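Local coordinates for nodulation protein S (Bradyrhizobium sp., PDB 3OFK) that probably uses S-adenosyl-L-methionine to N-methylate a precursor of the lipochitooligosaccharide Nod factor, acting in nodulation, at residues A[58-63]-A[78-83]; A[84-89]-A[101-106]. One frame throughout, in Å; residues are numbered along the deposited sequence.

Contact 1 of 2, residues A[58-63]-A[78-83]; sequences IGCAAG and VIDVMP. With SAH (S-adenosyl-L-homocysteine), chain E.
Asp-80 reaches across to Cys-60 and shows how one acidic side chain can tie the loop 58-63, the start of helix 83-92 and SAH together. Its CB rests 3.9 Å from Cys-60 SG. CG stands anti to the backbone N (chi1 -158°), carrying the carboxylate to the loop. There OD2 accepts the backbone N-H of Cys-60 at 2.9 Å, met nearly along the C-O axis, and the ribose hydroxyl O3' of SAH at a short 2.5 Å; Ala-61 N also donates to O3'. OD1 takes hydroxyl O2' at 2.7 Å, while its anti lone pair receives Met-82 N in an Asx turn. Behind, the strands run parallel: Gly-59 N donates to Ile-79 O (2.9 Å). Ile-58 CG1 lies alongside Ile-79 CG1 at 4.0 Å, and Cys-60 CB packs on Val-78 CG1 at 3.6 Å. Gly-59, whose positive phi of 86° suits a residue without a side chain, passes close to the ribose O4' and offers its O to the SAH amino group. This is the glycine loop and acidic strand end of Rossmann-like methyltransferases. Four bonds fix the buried carboxylate, two from backbone N-H groups that probably stabilise its negative charge.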
loop_
_atom_site.group_PDB
_atom_site.type_symbol
_atom_site.label_atom_id
_atom_site.label_comp_id
_atom_site.label_asym_id
_atom_site.label_seq_id
_atom_site.Cartn_x
_atom_site.Cartn_y
_atom_site.Cartn_z
ATOM N N ILE A 58 -1.974 0.274 4.787
ATOM C CA ILE A 58 -0.658 -0.343 5.117
ATOM C C ILE A 58 0.435 0.342 4.321
ATOM O O ILE A 58 0.546 0.104 3.105
ATOM C CB ILE A 58 -0.625 -1.839 4.809
ATOM C CG1 ILE A 58 -1.590 -2.555 5.730
ATOM C CG2 ILE A 58 0.826 -2.429 4.997
ATOM C CD1 ILE A 58 -1.987 -3.967 5.252
ATOM N N GLY A 59 1.254 1.146 5.010
ATOM C CA GLY A 59 2.300 1.958 4.347
ATOM C C GLY A 59 1.764 3.307 3.857
ATOM O O GLY A 59 1.061 3.369 2.860
ATOM N N CYS A 60 2.097 4.389 4.547
ATOM C CA CYS A 60 1.461 5.686 4.299
ATOM C C CYS A 60 2.381 6.765 3.759
ATOM O O CYS A 60 1.895 7.864 3.421
ATOM C CB CYS A 60 0.830 6.227 5.600
ATOM S SG CYS A 60 1.946 6.428 7.039
ATOM N N ALA A 61 3.675 6.494 3.676
ATOM C CA ALA A 61 4.674 7.520 3.317
ATOM C C ALA A 61 4.333 8.805 4.063
ATOM O O ALA A 61 4.132 8.745 5.282
ATOM C CB ALA A 61 4.731 7.756 1.807
ATOM N N ALA A 62 4.246 9.948 3.359
ATOM C CA ALA A 62 3.933 11.259 3.975
ATOM C C ALA A 62 2.432 11.576 4.060
ATOM O O ALA A 62 2.073 12.694 4.380
ATOM C CB ALA A 62 4.660 12.400 3.270
ATOM N N GLY A 63 1.568 10.618 3.779
ATOM C CA GLY A 63 0.121 10.801 3.985
ATOM C C GLY A 63 -0.647 11.244 2.758
ATOM O O GLY A 63 -1.818 11.593 2.878
ATOM N N VAL A 78 -4.008 3.228 10.269
ATOM C CA VAL A 78 -2.865 3.346 9.351
ATOM C C VAL A 78 -1.602 2.738 10.046
ATOM O O VAL A 78 -1.292 3.045 11.209
ATOM C CB VAL A 78 -2.584 4.803 9.059
ATOM C CG1 VAL A 78 -1.347 4.964 8.114
ATOM C CG2 VAL A 78 -3.794 5.493 8.465
ATOM N N ILE A 79 -0.920 1.819 9.375
ATOM C CA ILE A 79 0.281 1.246 9.940
ATOM C C ILE A 79 1.417 1.580 9.004
ATOM O O ILE A 79 1.229 1.814 7.816
ATOM C CB ILE A 79 0.188 -0.262 10.282
ATOM C CG1 ILE A 79 0.114 -1.157 9.044
ATOM C CG2 ILE A 79 -1.061 -0.528 11.188
ATOM C CD1 ILE A 79 0.692 -2.547 9.254
ATOM N N ASP A 80 2.588 1.680 9.595
ATOM C CA ASP A 80 3.799 1.893 8.876
ATOM C C ASP A 80 4.974 1.473 9.751
ATOM O O ASP A 80 5.018 1.727 10.957
ATOM C CB ASP A 80 3.945 3.353 8.484
ATOM C CG ASP A 80 4.894 3.520 7.318
ATOM O OD1 ASP A 80 6.137 3.268 7.478
ATOM O OD2 ASP A 80 4.372 3.793 6.217
ATOM N N VAL A 81 5.928 0.810 9.131
ATOM C CA VAL A 81 7.088 0.322 9.832
ATOM C C VAL A 81 7.997 1.470 10.281
ATOM O O VAL A 81 8.795 1.311 11.194
ATOM C CB VAL A 81 7.869 -0.634 8.936
ATOM C CG1 VAL A 81 8.674 0.147 7.889
ATOM C CG2 VAL A 81 8.764 -1.497 9.774
ATOM N N MET A 82 7.851 2.640 9.656
ATOM C CA MET A 82 8.674 3.803 9.961
ATOM C C MET A 82 7.981 4.862 10.814
ATOM O O MET A 82 7.078 5.545 10.327
ATOM C CB MET A 82 9.128 4.463 8.659
ATOM C CG MET A 82 9.926 3.520 7.718
ATOM S SD MET A 82 11.370 2.780 8.497
ATOM C CE MET A 82 12.456 4.188 8.600
ATOM N N PRO A 83 8.428 5.045 12.073
ATOM C CA PRO A 83 7.862 6.188 12.809
ATOM C C PRO A 83 7.832 7.533 12.066
ATOM O O PRO A 83 6.856 8.266 12.211
ATOM C CB PRO A 83 8.744 6.275 14.052
ATOM C CG PRO A 83 9.224 4.859 14.259
ATOM C CD PRO A 83 9.416 4.302 12.880
HETATM N N SAH E . 0.759 3.157 0.149
HETATM C CA SAH E . 1.257 4.492 -0.168
HETATM C CB SAH E . 2.714 4.616 0.271
HETATM C CG SAH E . 3.775 3.781 -0.427
HETATM S SD SAH E . 5.497 4.184 0.032
HETATM C C SAH E . 1.112 4.876 -1.649
HETATM O O SAH E . 0.857 4.029 -2.507
HETATM O OXT SAH E . 1.249 6.045 -2.005
HETATM C "C5'" SAH E . 5.750 2.717 1.086
HETATM C "C4'" SAH E . 5.440 2.835 2.565
HETATM O "O4'" SAH E . 5.460 1.528 3.136
HETATM C "C3'" SAH E . 6.438 3.684 3.352
HETATM O "O3'" SAH E . 5.735 4.545 4.257
HETATM C "C2'" SAH E . 7.264 2.627 4.103
HETATM O "O2'" SAH E . 7.788 3.116 5.314
HETATM C "C1'" SAH E . 6.221 1.568 4.331
HETATM N N9 SAH E . 6.675 0.192 4.634
HETATM C C8 SAH E . 7.724 -0.489 4.069
HETATM N N7 SAH E . 7.752 -1.730 4.598
HETATM C C5 SAH E . 6.746 -1.861 5.481
HETATM C C6 SAH E . 6.345 -2.966 6.231
HETATM N N6 SAH E . 7.098 -4.101 6.190
HETATM N N1 SAH E . 5.258 -2.824 7.058
HETATM C C2 SAH E . 4.558 -1.622 7.085
HETATM N N3 SAH E . 4.958 -0.543 6.301
HETATM C C4 SAH E . 6.033 -0.668 5.491
#

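Contact 2 of 2, residues A[84-89]-A[101-106]; sequences RAIGRA and WAATDI. With SAH (S-adenosyl-L-homocysteine), chain E.
The indole of Trp-101 has the helix 84-89 against it: Ile-86 O lies over one face, and the methyl of Ala-89 approaches the six-membered ring obliquely, CB standing 3.4 Å from CZ3. Where the indole joins its CB, Ile-86 CG2 comes to 3.7 Å of Trp-101 CB, and Ile-86 CD1 reaches CE3 of the ring, as the two side chains slide past each other in opposite directions. The bent chain of Ile-86 (chi2 -52°) also brings CD1 to 3.7 Å from Ala-102 O, while CG1 meets Ala-103 CB at the more exposed margin. The second flat group, the adenine of SAH, is read along its Watson-Crick side by the loop after the strand. Its N6 donates to Asp-105 OD1 (3.0 Å, 156° at the hydrogen), and its N1 accepts from Ile-106 N. Asp-105 OD1 also accepts from Leu-107 N, which steadies the carboxylate. Helix and strand run nearly antiparallel, at 153°, as the helix and second strand of the beta-alpha-beta unit that starts with strand 73-80. The helix thus meets this strand mainly by apolar packing, and polar recognition is left to the following loop, whose donor and acceptor match adenine's N1 and amino positions.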
loop_
_atom_site.group_PDB
_atom_site.type_symbol
_atom_site.label_atom_id
_atom_site.label_comp_id
_atom_site.label_asym_id
_atom_site.label_seq_id
_atom_site.Cartn_x
_atom_site.Cartn_y
_atom_site.Cartn_z
ATOM N N ARG A 84 8.881 7.880 11.299
ATOM C CA ARG A 84 8.875 9.124 10.507
ATOM C C ARG A 84 7.676 9.203 9.533
ATOM O O ARG A 84 7.156 10.307 9.305
ATOM C CB ARG A 84 10.224 9.351 9.782
ATOM C CG ARG A 84 10.327 10.651 8.931
ATOM C CD ARG A 84 10.680 11.888 9.731
ATOM N NE ARG A 84 9.611 12.898 9.835
ATOM C CZ ARG A 84 8.955 13.254 10.954
ATOM N NH1 ARG A 84 9.190 12.681 12.144
ATOM N NH2 ARG A 84 8.032 14.208 10.884
ATOM N N ALA A 85 7.186 8.055 9.023
ATOM C CA ALA A 85 6.021 8.043 8.131
ATOM C C ALA A 85 4.735 8.421 8.907
ATOM O O ALA A 85 3.962 9.278 8.472
ATOM C CB ALA A 85 5.860 6.696 7.443
ATOM N N ILE A 86 4.561 7.805 10.076
ATOM C CA ILE A 86 3.433 8.154 10.960
ATOM C C ILE A 86 3.485 9.665 11.286
ATOM O O ILE A 86 2.477 10.357 11.176
ATOM C CB ILE A 86 3.459 7.340 12.287
ATOM C CG1 ILE A 86 3.542 5.811 12.028
ATOM C CG2 ILE A 86 2.306 7.734 13.207
ATOM C CD1 ILE A 86 2.530 5.268 11.093
ATOM N N GLY A 87 4.649 10.192 11.623
ATOM C CA GLY A 87 4.756 11.580 12.033
ATOM C C GLY A 87 4.339 12.564 10.945
ATOM O O GLY A 87 3.562 13.502 11.195
ATOM N N ARG A 88 4.893 12.369 9.753
ATOM C CA ARG A 88 4.564 13.218 8.578
ATOM C C ARG A 88 3.081 13.106 8.152
ATOM O O ARG A 88 2.418 14.136 7.897
ATOM C CB ARG A 88 5.514 12.879 7.431
ATOM C CG ARG A 88 6.943 13.363 7.671
ATOM C CD ARG A 88 7.775 13.287 6.417
ATOM N NE ARG A 88 7.356 14.307 5.444
ATOM C CZ ARG A 88 8.060 14.680 4.380
ATOM N NH1 ARG A 88 9.268 14.156 4.132
ATOM N NH2 ARG A 88 7.566 15.631 3.585
ATOM N N ALA A 89 2.553 11.874 8.124
ATOM C CA ALA A 89 1.219 11.618 7.631
ATOM C C ALA A 89 0.183 12.166 8.599
ATOM O O ALA A 89 -0.789 12.799 8.155
ATOM C CB ALA A 89 0.983 10.115 7.358
ATOM N N TRP A 101 -3.119 5.251 14.407
ATOM C CA TRP A 101 -1.842 4.899 13.812
ATOM C C TRP A 101 -1.064 3.898 14.641
ATOM O O TRP A 101 -1.161 3.837 15.886
ATOM C CB TRP A 101 -0.968 6.143 13.584
ATOM C CG TRP A 101 -1.686 7.324 13.005
ATOM C CD1 TRP A 101 -2.539 8.178 13.658
ATOM C CD2 TRP A 101 -1.569 7.820 11.668
ATOM N NE1 TRP A 101 -2.971 9.152 12.800
ATOM C CE2 TRP A 101 -2.384 8.963 11.576
ATOM C CE3 TRP A 101 -0.857 7.397 10.531
ATOM C CZ2 TRP A 101 -2.515 9.700 10.382
ATOM C CZ3 TRP A 101 -0.980 8.129 9.367
ATOM C CH2 TRP A 101 -1.815 9.255 9.300
ATOM N N ALA A 102 -0.229 3.138 13.951
ATOM C CA ALA A 102 0.720 2.247 14.628
ATOM C C ALA A 102 2.025 2.144 13.833
ATOM O O ALA A 102 1.991 1.938 12.642
ATOM C CB ALA A 102 0.075 0.883 14.867
ATOM N N ALA A 103 3.171 2.332 14.505
ATOM C CA ALA A 103 4.458 2.178 13.882
ATOM C C ALA A 103 4.805 0.713 14.065
ATOM O O ALA A 103 5.323 0.305 15.106
ATOM C CB ALA A 103 5.531 3.111 14.533
ATOM N N THR A 104 4.404 -0.099 13.099
ATOM C CA THR A 104 4.672 -1.537 13.150
ATOM C C THR A 104 4.822 -2.044 11.738
ATOM O O THR A 104 4.236 -1.524 10.794
ATOM C CB THR A 104 3.512 -2.347 13.815
ATOM O OG1 THR A 104 3.061 -1.671 14.985
ATOM C CG2 THR A 104 3.967 -3.733 14.231
ATOM N N ASP A 105 5.584 -3.105 11.639
ATOM C CA ASP A 105 5.745 -3.849 10.437
ATOM C C ASP A 105 4.448 -4.654 10.237
ATOM O O ASP A 105 3.830 -5.137 11.202
ATOM C CB ASP A 105 6.947 -4.777 10.627
ATOM C CG ASP A 105 7.398 -5.424 9.347
ATOM O OD1 ASP A 105 6.547 -5.831 8.525
ATOM O OD2 ASP A 105 8.621 -5.516 9.182
ATOM N N ILE A 106 4.010 -4.796 8.990
ATOM C CA ILE A 106 2.800 -5.596 8.721
ATOM C C ILE A 106 2.991 -7.054 9.216
ATOM O O ILE A 106 2.029 -7.706 9.642
ATOM C CB ILE A 106 2.374 -5.509 7.237
ATOM C CG1 ILE A 106 1.109 -6.356 6.973
ATOM C CG2 ILE A 106 3.510 -5.887 6.297
ATOM C CD1 ILE A 106 -0.078 -5.992 7.851
HETATM N N SAH E . 0.759 3.157 0.149
HETATM C CA SAH E . 1.257 4.492 -0.168
HETATM C CB SAH E . 2.714 4.616 0.271
HETATM C CG SAH E . 3.775 3.781 -0.427
HETATM S SD SAH E . 5.497 4.184 0.032
HETATM C C SAH E . 1.112 4.876 -1.649
HETATM O O SAH E . 0.857 4.029 -2.507
HETATM O OXT SAH E . 1.249 6.045 -2.005
HETATM C "C5'" SAH E . 5.750 2.717 1.086
HETATM C "C4'" SAH E . 5.440 2.835 2.565
HETATM O "O4'" SAH E . 5.460 1.528 3.136
HETATM C "C3'" SAH E . 6.438 3.684 3.352
HETATM O "O3'" SAH E . 5.735 4.545 4.257
HETATM C "C2'" SAH E . 7.264 2.627 4.103
HETATM O "O2'" SAH E . 7.788 3.116 5.314
HETATM C "C1'" SAH E . 6.221 1.568 4.331
HETATM N N9 SAH E . 6.675 0.192 4.634
HETATM C C8 SAH E . 7.724 -0.489 4.069
HETATM N N7 SAH E . 7.752 -1.730 4.598
HETATM C C5 SAH E . 6.746 -1.861 5.481
HETATM C C6 SAH E . 6.345 -2.966 6.231
HETATM N N6 SAH E . 7.098 -4.101 6.190
HETATM N N1 SAH E . 5.258 -2.824 7.058
HETATM C C2 SAH E . 4.558 -1.622 7.085
HETATM N N3 SAH E . 4.958 -0.543 6.301
HETATM C C4 SAH E . 6.033 -0.668 5.491
#

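Overall arrangement
Contact 1 is buried in the core, whereas contact 2 lies farther out, on the edge strand 99-103, and is partly open at the surface. Contact 2 joins the helix and second strand of a beta-alpha-beta unit, and 78-83 of contact 1 supplies its first strand: Ala-102 pairs with Val-78 and Asp-80 through the backbone, and Ala-85 CB packs on the carboxylate carbon of Asp-80. The principle illustrated is a division of labour along parallel strands. In 58-63/78-83 the segments bond to each other as well as to SAH; in 84-89/101-106 they meet mainly through apolar side chains, with no hydrogen bond between them. The loops at successive strand ends bond to the amino group, then the ribose, then the adenine.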